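PDB 2E87: OBG-type G domain-containing protein from Pyrococcus horikoshii, which binds GDP in its G domain and is probably a GTP-binding protein of the Obg/NOG1 family, its cellular role not established. Local coordinates for residues H175-L183 against I251-F262; G223-E231 against L270-F278. One frame throughout, in Å; residues are numbered along the deposited sequence.

Interaction 1 (H175-L183 against I251-F262). With GDP (guanosine-5'-diphosphate), chain F.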
loop_
_atom_site.group_PDB
_atom_site.type_symbol
_atom_site.label_atom_id
_atom_site.label_comp_id
_atom_site.label_asym_id
_atom_site.label_seq_id
_atom_site.Cartn_x
_atom_site.Cartn_y
_atom_site.Cartn_z
ATOM N N HIS A 175 -17.692 -19.413 -3.061
ATOM C CA HIS A 175 -17.484 -20.121 -1.803
ATOM C C HIS A 175 -16.213 -20.957 -1.803
ATOM O O HIS A 175 -15.578 -21.177 -2.839
ATOM C CB HIS A 175 -18.664 -21.061 -1.504
ATOM C CG HIS A 175 -19.803 -20.405 -0.799
ATOM N ND1 HIS A 175 -20.948 -20.000 -1.451
ATOM C CD2 HIS A 175 -19.970 -20.070 0.504
ATOM C CE1 HIS A 175 -21.773 -19.444 -0.581
ATOM N NE2 HIS A 175 -21.203 -19.474 0.614
ATOM N N PRO A 176 -15.831 -21.454 -0.627
ATOM C CA PRO A 176 -14.624 -22.268 -0.554
ATOM C C PRO A 176 -14.868 -23.569 -1.289
ATOM O O PRO A 176 -15.989 -24.083 -1.300
ATOM C CB PRO A 176 -14.447 -22.484 0.949
ATOM C CG PRO A 176 -15.146 -21.266 1.557
ATOM C CD PRO A 176 -16.376 -21.195 0.715
ATOM N N ASN A 177 -13.819 -24.082 -1.916
ATOM C CA ASN A 177 -13.865 -25.339 -2.642
ATOM C C ASN A 177 -14.694 -25.346 -3.912
ATOM O O ASN A 177 -15.054 -26.427 -4.385
ATOM C CB ASN A 177 -14.378 -26.477 -1.748
ATOM C CG ASN A 177 -13.730 -26.498 -0.384
ATOM O OD1 ASN A 177 -12.508 -26.544 -0.263
ATOM N ND2 ASN A 177 -14.553 -26.467 0.656
ATOM N N VAL A 178 -15.023 -24.188 -4.477
ATOM C CA VAL A 178 -15.806 -24.231 -5.709
ATOM C C VAL A 178 -14.915 -24.331 -6.948
ATOM O O VAL A 178 -15.407 -24.531 -8.045
ATOM C CB VAL A 178 -16.734 -23.001 -5.869
ATOM C CG1 VAL A 178 -17.731 -22.946 -4.738
ATOM C CG2 VAL A 178 -15.905 -21.728 -5.942
ATOM N N GLY A 179 -13.608 -24.181 -6.765
ATOM C CA GLY A 179 -12.685 -24.272 -7.884
ATOM C C GLY A 179 -11.967 -22.994 -8.286
ATOM O O GLY A 179 -11.396 -22.916 -9.375
ATOM N N LYS A 180 -11.983 -21.996 -7.415
ATOM C CA LYS A 180 -11.334 -20.729 -7.702
ATOM C C LYS A 180 -9.865 -20.875 -8.103
ATOM O O LYS A 180 -9.473 -20.436 -9.186
ATOM C CB LYS A 180 -11.461 -19.786 -6.498
ATOM C CG LYS A 180 -12.895 -19.372 -6.201
ATOM C CD LYS A 180 -12.956 -18.187 -5.219
ATOM C CE LYS A 180 -12.384 -18.545 -3.845
ATOM N NZ LYS A 180 -13.197 -19.607 -3.174
ATOM N N SER A 181 -9.052 -21.487 -7.246
ATOM C CA SER A 181 -7.630 -21.648 -7.553
ATOM C C SER A 181 -7.388 -22.617 -8.714
ATOM O O SER A 181 -6.443 -22.447 -9.485
ATOM C CB SER A 181 -6.870 -22.127 -6.322
ATOM O OG SER A 181 -7.350 -23.381 -5.894
ATOM N N THR A 182 -8.242 -23.629 -8.834
ATOM C CA THR A 182 -8.109 -24.587 -9.914
ATOM C C THR A 182 -8.275 -23.822 -11.207
ATOM O O THR A 182 -7.542 -24.054 -12.164
ATOM C CB THR A 182 -9.186 -25.714 -9.838
ATOM O OG1 THR A 182 -8.982 -26.488 -8.652
ATOM C CG2 THR A 182 -9.090 -26.652 -11.060
ATOM N N LEU A 183 -9.233 -22.901 -11.230
ATOM C CA LEU A 183 -9.481 -22.098 -12.421
ATOM C C LEU A 183 -8.348 -21.105 -12.676
ATOM O O LEU A 183 -7.947 -20.883 -13.817
ATOM C CB LEU A 183 -10.799 -21.335 -12.299
ATOM C CG LEU A 183 -11.027 -20.327 -13.422
ATOM C CD1 LEU A 183 -11.071 -21.043 -14.770
ATOM C CD2 LEU A 183 -12.324 -19.598 -13.200
ATOM N N ILE A 251 -15.039 -12.799 -11.935
ATOM C CA ILE A 251 -15.527 -14.106 -12.368
ATOM C C ILE A 251 -16.122 -14.759 -11.129
ATOM O O ILE A 251 -15.436 -14.944 -10.127
ATOM C CB ILE A 251 -14.411 -15.039 -12.884
ATOM C CG1 ILE A 251 -13.926 -14.596 -14.266
ATOM C CG2 ILE A 251 -14.949 -16.456 -12.996
ATOM C CD1 ILE A 251 -12.740 -15.400 -14.780
ATOM N N TYR A 252 -17.401 -15.095 -11.186
ATOM C CA TYR A 252 -18.047 -15.720 -10.047
ATOM C C TYR A 252 -18.336 -17.173 -10.375
ATOM O O TYR A 252 -19.086 -17.465 -11.308
ATOM C CB TYR A 252 -19.356 -15.019 -9.705
ATOM C CG TYR A 252 -19.819 -15.379 -8.327
ATOM C CD1 TYR A 252 -19.469 -14.588 -7.237
ATOM C CD2 TYR A 252 -20.511 -16.568 -8.089
ATOM C CE1 TYR A 252 -19.782 -14.974 -5.936
ATOM C CE2 TYR A 252 -20.831 -16.958 -6.795
ATOM C CZ TYR A 252 -20.461 -16.152 -5.721
ATOM O OH TYR A 252 -20.756 -16.517 -4.429
ATOM N N ILE A 253 -17.743 -18.075 -9.601
ATOM C CA ILE A 253 -17.936 -19.494 -9.821
ATOM C C ILE A 253 -18.975 -20.124 -8.894
ATOM O O ILE A 253 -18.901 -19.970 -7.673
ATOM C CB ILE A 253 -16.632 -20.286 -9.616
ATOM C CG1 ILE A 253 -15.506 -19.717 -10.486
ATOM C CG2 ILE A 253 -16.878 -21.749 -9.943
ATOM C CD1 ILE A 253 -14.168 -20.426 -10.302
ATOM N N PHE A 254 -19.932 -20.824 -9.498
ATOM C CA PHE A 254 -20.971 -21.570 -8.783
ATOM C C PHE A 254 -20.583 -23.048 -8.914
ATOM O O PHE A 254 -19.972 -23.436 -9.908
ATOM C CB PHE A 254 -22.346 -21.428 -9.445
ATOM C CG PHE A 254 -23.050 -20.138 -9.159
ATOM C CD1 PHE A 254 -23.041 -19.105 -10.090
ATOM C CD2 PHE A 254 -23.761 -19.970 -7.973
ATOM C CE1 PHE A 254 -23.734 -17.927 -9.848
ATOM C CE2 PHE A 254 -24.456 -18.803 -7.719
ATOM C CZ PHE A 254 -24.445 -17.778 -8.656
ATOM N N ASP A 255 -20.941 -23.860 -7.921
ATOM C CA ASP A 255 -20.685 -25.302 -7.954
ATOM C C ASP A 255 -22.043 -25.988 -7.801
ATOM O O ASP A 255 -22.480 -26.286 -6.693
ATOM C CB ASP A 255 -19.751 -25.734 -6.813
ATOM C CG ASP A 255 -19.644 -27.259 -6.690
ATOM O OD1 ASP A 255 -20.111 -27.963 -7.615
ATOM O OD2 ASP A 255 -19.095 -27.757 -5.677
ATOM N N PRO A 256 -22.725 -26.248 -8.918
ATOM C CA PRO A 256 -24.047 -26.893 -8.897
ATOM C C PRO A 256 -24.106 -28.265 -8.229
ATOM O O PRO A 256 -25.172 -28.710 -7.832
ATOM C CB PRO A 256 -24.422 -26.965 -10.377
ATOM C CG PRO A 256 -23.659 -25.848 -10.987
ATOM C CD PRO A 256 -22.326 -25.934 -10.298
ATOM N N SER A 257 -22.963 -28.928 -8.115
ATOM C CA SER A 257 -22.892 -30.251 -7.505
ATOM C C SER A 257 -23.008 -30.168 -5.975
ATOM O O SER A 257 -23.393 -31.133 -5.306
ATOM C CB SER A 257 -21.557 -30.902 -7.854
ATOM O OG SER A 257 -20.555 -30.499 -6.923
ATOM N N GLU A 258 -22.650 -29.008 -5.439
ATOM C CA GLU A 258 -22.671 -28.745 -4.012
ATOM C C GLU A 258 -21.595 -29.556 -3.302
ATOM O O GLU A 258 -21.577 -29.632 -2.077
ATOM C CB GLU A 258 -24.067 -29.010 -3.421
ATOM C CG GLU A 258 -25.146 -28.088 -4.009
ATOM C CD GLU A 258 -26.555 -28.341 -3.467
ATOM O OE1 GLU A 258 -26.746 -29.291 -2.696
ATOM O OE2 GLU A 258 -27.478 -27.580 -3.820
ATOM N N HIS A 259 -20.678 -30.148 -4.065
ATOM C CA HIS A 259 -19.605 -30.920 -3.437
ATOM C C HIS A 259 -18.690 -29.986 -2.662
ATOM O O HIS A 259 -17.959 -30.418 -1.773
ATOM C CB HIS A 259 -18.812 -31.703 -4.479
ATOM C CG HIS A 259 -19.617 -32.763 -5.166
ATOM N ND1 HIS A 259 -19.185 -33.408 -6.305
ATOM C CD2 HIS A 259 -20.841 -33.271 -4.889
ATOM C CE1 HIS A 259 -20.110 -34.263 -6.700
ATOM N NE2 HIS A 259 -21.125 -34.199 -5.859
ATOM N N CYS A 260 -18.729 -28.700 -3.000
ATOM C CA CYS A 260 -17.933 -27.708 -2.283
ATOM C C CYS A 260 -18.379 -27.655 -0.810
ATOM O O CYS A 260 -17.634 -27.195 0.058
ATOM C CB CYS A 260 -18.115 -26.335 -2.920
ATOM S SG CYS A 260 -19.855 -25.818 -3.002
ATOM N N GLY A 261 -19.601 -28.126 -0.546
ATOM C CA GLY A 261 -20.131 -28.135 0.804
ATOM C C GLY A 261 -21.052 -26.958 1.094
ATOM O O GLY A 261 -21.190 -26.533 2.232
ATOM N N PHE A 262 -21.681 -26.423 0.058
ATOM C CA PHE A 262 -22.580 -25.302 0.218
ATOM C C PHE A 262 -23.713 -25.480 -0.745
ATOM O O PHE A 262 -23.482 -25.607 -1.948
ATOM C CB PHE A 262 -21.879 -23.965 -0.082
ATOM C CG PHE A 262 -20.760 -23.647 0.861
ATOM C CD1 PHE A 262 -19.490 -24.147 0.639
ATOM C CD2 PHE A 262 -20.998 -22.912 2.015
ATOM C CE1 PHE A 262 -18.471 -23.928 1.558
ATOM C CE2 PHE A 262 -19.991 -22.686 2.946
ATOM C CZ PHE A 262 -18.722 -23.197 2.720
HETATM P PB GDP F . -11.251 -22.930 -4.151
HETATM O O1B GDP F . -11.253 -23.215 -2.661
HETATM O O2B GDP F . -12.611 -22.191 -4.625
HETATM O O3B GDP F . -9.935 -22.474 -4.789
HETATM O O3A GDP F . -11.449 -24.388 -4.766
HETATM P PA GDP F . -10.363 -25.359 -5.467
HETATM O O1A GDP F . -9.778 -24.732 -6.684
HETATM O O2A GDP F . -9.204 -25.709 -4.391
HETATM O "O5'" GDP F . -11.163 -26.687 -5.895
HETATM C "C5'" GDP F . -11.691 -27.306 -4.706
HETATM C "C4'" GDP F . -11.836 -28.823 -4.928
HETATM O "O4'" GDP F . -12.700 -29.069 -6.102
HETATM C "C3'" GDP F . -10.536 -29.550 -5.277
HETATM O "O3'" GDP F . -10.058 -30.785 -4.738
HETATM C "C2'" GDP F . -10.466 -29.396 -6.809
HETATM O "O2'" GDP F . -9.680 -30.491 -7.318
HETATM C "C1'" GDP F . -11.899 -29.760 -7.136
HETATM N N9 GDP F . -12.322 -29.284 -8.461
HETATM C C8 GDP F . -12.000 -28.095 -9.064
HETATM N N7 GDP F . -12.561 -28.020 -10.243
HETATM C C5 GDP F . -13.277 -29.148 -10.470
HETATM C C6 GDP F . -14.086 -29.635 -11.558
HETATM O O6 GDP F . -14.243 -28.967 -12.575
HETATM N N1 GDP F . -14.681 -30.869 -11.426
HETATM C C2 GDP F . -14.504 -31.627 -10.272
HETATM N N2 GDP F . -15.107 -32.851 -10.170
HETATM N N3 GDP F . -13.757 -31.190 -9.268
HETATM C C4 GDP F . -13.134 -29.973 -9.323
HETATM O O HOH W 1 -20.304 -19.655 -4.759
#
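His175 and Phe262 meet in an offset stack, ring centroids 4.2 Å apart and planes 20° from parallel, at the start of the P-loop that wraps the GDP diphosphate. His175 CD2 lies over one face of the phenylalanine, toward the rim, 3.4 Å from Phe262 CD2, while Pro176 CD touches Phe262 CE1 at 3.5 Å, oblique to the ring. One direct hydrogen bond joins the segments: Asn177 ND2 gives its proton to a lone pair of Cys260 O at 3.2 Å. A water ties His175 N to Ile253 O and also meets Tyr252 OH. Apolar contacts fill the rest. Ile253, with CG1 anti to its carbonyl carbon (chi1 -54°), sends CD1 to within 3.5 Å of Leu183 CD2, and its CB packs against Val178 CG2; Val178 CG1 reaches Cys260 CB. Within 251-262, Asp255 OD1 accepts from Ser257 N, which makes an Asx turn, and also from Ser257 OG; OD2 takes Cys260 N besides a salt bridge to Lys289. On the ligand side, backbone amides of 177-182 face the phosphates, and Lys180 NZ bonds GDP O2B at 3.0 Å and Gly174 O. Apolar and aromatic packing thus backs the loop, leaving its N-H groups to hold the anion.

Interaction 2 (G223-E231 against L270-F278)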
loop_
_atom_site.group_PDB
_atom_site.type_symbol
_atom_site.label_atom_id
_atom_site.label_comp_id
_atom_site.label_asym_id
_atom_site.label_seq_id
_atom_site.Cartn_x
_atom_site.Cartn_y
_atom_site.Cartn_z
ATOM N N GLY A 223 -10.936 -16.335 1.605
ATOM C CA GLY A 223 -10.957 -15.539 2.812
ATOM C C GLY A 223 -11.455 -14.125 2.610
ATOM O O GLY A 223 -11.565 -13.375 3.577
ATOM N N LEU A 224 -11.766 -13.761 1.369
ATOM C CA LEU A 224 -12.237 -12.417 1.063
ATOM C C LEU A 224 -13.627 -12.388 0.401
ATOM O O LEU A 224 -14.553 -11.734 0.896
ATOM C CB LEU A 224 -11.207 -11.709 0.163
ATOM C CG LEU A 224 -9.751 -11.595 0.683
ATOM C CD1 LEU A 224 -8.851 -10.958 -0.380
ATOM C CD2 LEU A 224 -9.697 -10.759 1.979
ATOM N N LEU A 225 -13.783 -13.093 -0.715
ATOM C CA LEU A 225 -15.062 -13.097 -1.400
ATOM C C LEU A 225 -15.670 -14.484 -1.421
ATOM O O LEU A 225 -16.363 -14.857 -2.367
ATOM C CB LEU A 225 -14.899 -12.558 -2.823
ATOM C CG LEU A 225 -14.588 -11.061 -2.889
ATOM C CD1 LEU A 225 -14.405 -10.643 -4.328
ATOM C CD2 LEU A 225 -15.726 -10.263 -2.251
ATOM N N ASP A 226 -15.416 -15.232 -0.350
ATOM C CA ASP A 226 -15.912 -16.594 -0.216
ATOM C C ASP A 226 -16.809 -16.739 1.007
ATOM O O ASP A 226 -17.027 -17.845 1.502
ATOM C CB ASP A 226 -14.738 -17.572 -0.102
ATOM C CG ASP A 226 -13.897 -17.323 1.122
ATOM O OD1 ASP A 226 -12.937 -18.091 1.361
ATOM O OD2 ASP A 226 -14.200 -16.354 1.841
ATOM N N ARG A 227 -17.316 -15.614 1.495
ATOM C CA ARG A 227 -18.199 -15.617 2.650
ATOM C C ARG A 227 -18.924 -14.285 2.783
ATOM O O ARG A 227 -18.463 -13.266 2.280
ATOM C CB ARG A 227 -17.409 -15.910 3.915
ATOM C CG ARG A 227 -16.427 -14.844 4.284
ATOM C CD ARG A 227 -15.328 -15.441 5.121
ATOM N NE ARG A 227 -14.678 -16.532 4.400
ATOM C CZ ARG A 227 -13.599 -17.175 4.829
ATOM N NH1 ARG A 227 -13.037 -16.838 5.986
ATOM N NH2 ARG A 227 -13.082 -18.158 4.101
ATOM N N PRO A 228 -20.086 -14.283 3.453
ATOM C CA PRO A 228 -20.878 -13.067 3.648
ATOM C C PRO A 228 -20.000 -11.897 4.084
ATOM O O PRO A 228 -19.254 -12.006 5.055
ATOM C CB PRO A 228 -21.868 -13.483 4.731
ATOM C CG PRO A 228 -22.094 -14.906 4.433
ATOM C CD PRO A 228 -20.691 -15.411 4.182
ATOM N N ILE A 229 -20.079 -10.796 3.345
ATOM C CA ILE A 229 -19.303 -9.598 3.647
ATOM C C ILE A 229 -19.935 -8.918 4.852
ATOM O O ILE A 229 -19.236 -8.382 5.705
ATOM C CB ILE A 229 -19.293 -8.610 2.442
ATOM C CG1 ILE A 229 -18.849 -9.341 1.168
ATOM C CG2 ILE A 229 -18.338 -7.454 2.718
ATOM C CD1 ILE A 229 -18.936 -8.502 -0.091
ATOM N N SER A 230 -21.263 -8.967 4.919
ATOM C CA SER A 230 -22.024 -8.365 6.014
ATOM C C SER A 230 -21.579 -8.845 7.392
ATOM O O SER A 230 -21.485 -8.056 8.330
ATOM C CB SER A 230 -23.508 -8.666 5.839
ATOM O OG SER A 230 -23.981 -8.126 4.622
ATOM N N GLU A 231 -21.317 -10.140 7.512
ATOM C CA GLU A 231 -20.878 -10.725 8.778
ATOM C C GLU A 231 -19.430 -10.340 9.091
ATOM O O GLU A 231 -18.699 -11.119 9.714
ATOM C CB GLU A 231 -20.988 -12.251 8.699
ATOM C CG GLU A 231 -22.412 -12.794 8.761
ATOM C CD GLU A 231 -22.760 -13.354 10.134
ATOM O OE1 GLU A 231 -22.211 -14.418 10.501
ATOM O OE2 GLU A 231 -23.572 -12.726 10.848
ATOM N N LEU A 270 -24.661 -15.560 -1.659
ATOM C CA LEU A 270 -23.339 -14.959 -1.686
ATOM C C LEU A 270 -23.133 -14.212 -2.988
ATOM O O LEU A 270 -22.630 -13.089 -2.989
ATOM C CB LEU A 270 -22.245 -16.018 -1.522
ATOM C CG LEU A 270 -20.851 -15.416 -1.320
ATOM C CD1 LEU A 270 -20.834 -14.592 -0.042
ATOM C CD2 LEU A 270 -19.816 -16.525 -1.253
ATOM N N PHE A 271 -23.521 -14.827 -4.098
ATOM C CA PHE A 271 -23.361 -14.165 -5.379
ATOM C C PHE A 271 -24.056 -12.799 -5.364
ATOM O O PHE A 271 -23.506 -11.804 -5.830
ATOM C CB PHE A 271 -23.954 -15.010 -6.501
ATOM C CG PHE A 271 -24.206 -14.236 -7.750
ATOM C CD1 PHE A 271 -23.168 -13.948 -8.627
ATOM C CD2 PHE A 271 -25.463 -13.714 -8.010
ATOM C CE1 PHE A 271 -23.383 -13.145 -9.745
ATOM C CE2 PHE A 271 -25.686 -12.904 -9.130
ATOM C CZ PHE A 271 -24.640 -12.622 -9.995
ATOM N N GLU A 272 -25.270 -12.755 -4.827
ATOM C CA GLU A 272 -26.031 -11.512 -4.789
ATOM C C GLU A 272 -25.376 -10.452 -3.898
ATOM O O GLU A 272 -25.378 -9.268 -4.221
ATOM C CB GLU A 272 -27.468 -11.786 -4.339
ATOM C CG GLU A 272 -28.136 -12.868 -5.165
ATOM C CD GLU A 272 -29.573 -13.139 -4.758
ATOM O OE1 GLU A 272 -29.824 -13.397 -3.552
ATOM O OE2 GLU A 272 -30.445 -13.104 -5.659
ATOM N N GLU A 273 -24.817 -10.879 -2.776
ATOM C CA GLU A 273 -24.145 -9.949 -1.890
ATOM C C GLU A 273 -22.870 -9.417 -2.561
ATOM O O GLU A 273 -22.557 -8.239 -2.458
ATOM C CB GLU A 273 -23.787 -10.637 -0.580
ATOM C CG GLU A 273 -23.568 -9.660 0.544
ATOM C CD GLU A 273 -22.777 -10.256 1.673
ATOM O OE1 GLU A 273 -21.557 -10.426 1.501
ATOM O OE2 GLU A 273 -23.371 -10.566 2.726
ATOM N N VAL A 274 -22.139 -10.283 -3.258
ATOM C CA VAL A 274 -20.912 -9.865 -3.929
ATOM C C VAL A 274 -21.212 -9.038 -5.174
ATOM O O VAL A 274 -20.517 -8.059 -5.465
ATOM C CB VAL A 274 -20.044 -11.100 -4.309
ATOM C CG1 VAL A 274 -18.877 -10.694 -5.198
ATOM C CG2 VAL A 274 -19.513 -11.754 -3.047
ATOM N N HIS A 275 -22.248 -9.435 -5.906
ATOM C CA HIS A 275 -22.654 -8.744 -7.131
ATOM C C HIS A 275 -23.085 -7.315 -6.828
ATOM O O HIS A 275 -22.953 -6.408 -7.673
ATOM C CB HIS A 275 -23.830 -9.473 -7.789
ATOM C CG HIS A 275 -24.151 -8.978 -9.162
ATOM N ND1 HIS A 275 -25.441 -8.761 -9.594
ATOM C CD2 HIS A 275 -23.348 -8.673 -10.208
ATOM C CE1 HIS A 275 -25.419 -8.343 -10.847
ATOM N NE2 HIS A 275 -24.161 -8.280 -11.243
ATOM N N GLY A 276 -23.607 -7.139 -5.617
ATOM C CA GLY A 276 -24.072 -5.842 -5.170
ATOM C C GLY A 276 -22.966 -4.952 -4.642
ATOM O O GLY A 276 -23.042 -3.743 -4.778
ATOM N N GLU A 277 -21.939 -5.536 -4.041
ATOM C CA GLU A 277 -20.836 -4.751 -3.505
ATOM C C GLU A 277 -19.936 -4.211 -4.606
ATOM O O GLU A 277 -19.217 -3.256 -4.390
ATOM C CB GLU A 277 -20.002 -5.595 -2.542
ATOM C CG GLU A 277 -20.706 -5.908 -1.245
ATOM C CD GLU A 277 -20.838 -4.687 -0.351
ATOM O OE1 GLU A 277 -21.263 -3.620 -0.842
ATOM O OE2 GLU A 277 -20.519 -4.798 0.851
ATOM N N PHE A 278 -19.983 -4.823 -5.781
ATOM C CA PHE A 278 -19.152 -4.403 -6.896
ATOM C C PHE A 278 -19.982 -4.044 -8.123
ATOM O O PHE A 278 -19.751 -4.579 -9.202
ATOM C CB PHE A 278 -18.154 -5.516 -7.266
ATOM C CG PHE A 278 -17.158 -5.845 -6.170
ATOM C CD1 PHE A 278 -17.446 -6.807 -5.204
ATOM C CD2 PHE A 278 -15.933 -5.185 -6.101
ATOM C CE1 PHE A 278 -16.529 -7.104 -4.187
ATOM C CE2 PHE A 278 -15.015 -5.480 -5.087
ATOM C CZ PHE A 278 -15.314 -6.439 -4.130
#
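Ile229 and Glu273 join the loop that follows strand 214-220 to helix 264-277 in this P-loop G domain; the loop follows the DxxG motif (here DTPG) and corresponds to the switch II region of small GTPases. Glu273, with CG anti to its backbone N (chi1 -159°) and the chain extended beyond, carries its carboxylate from the helix to the loop backbone at Ile229 and Ser230. OE1 accepts from Ile229 N in a nearly straight bond modelled as very short, so its length is doubtful. OE2 takes the hydroxyl of Ser230, OG at 3.1 Å, from well above the carboxylate plane, and a weak bond from Ser230 N. Ile229 extends past this carboxylate toward the next helical turn, where its CD1 meets Glu277 CG from the opposite direction. Leu270, one turn before Glu273, packs against the backbone of Asp226 and Arg227: its CD1 is 3.4 Å from Arg227 C, and its CD2 is 3.8 Å from Asp226 C. Leu225 closes the apolar end, its CD2 4.1 Å from Val274 CG2. The CB of Asp226 points away from the helix, and its carboxylate is salt-bridged to Arg227. At the end of the helix, Leu225 CD2 sits 3.8 Å from Phe278 CE1, oblique to the ring.

Overall arrangement
Both interactions lie in the G domain, their centres about 14 Å apart, and their segments alternate along the chain: 175-183, 223-231, 251-262, 270-278. Strand 249-254, between strands 169-173 and 283-287 in the mixed sheet, leads through the 255-262 loop into helix 264-277, so the later segments of the two contacts are consecutive elements. They touch directly: Tyr252 of interaction 1 packs on Leu270 and Phe271 of interaction 2, and Pro176 rests on Asp226. The P-loop and the loop after strand 214-220 are therefore both packed against one strand-loop-helix unit. Such a connection could link the nucleotide site to a region that, in related GTPases, responds to the bound nucleotide.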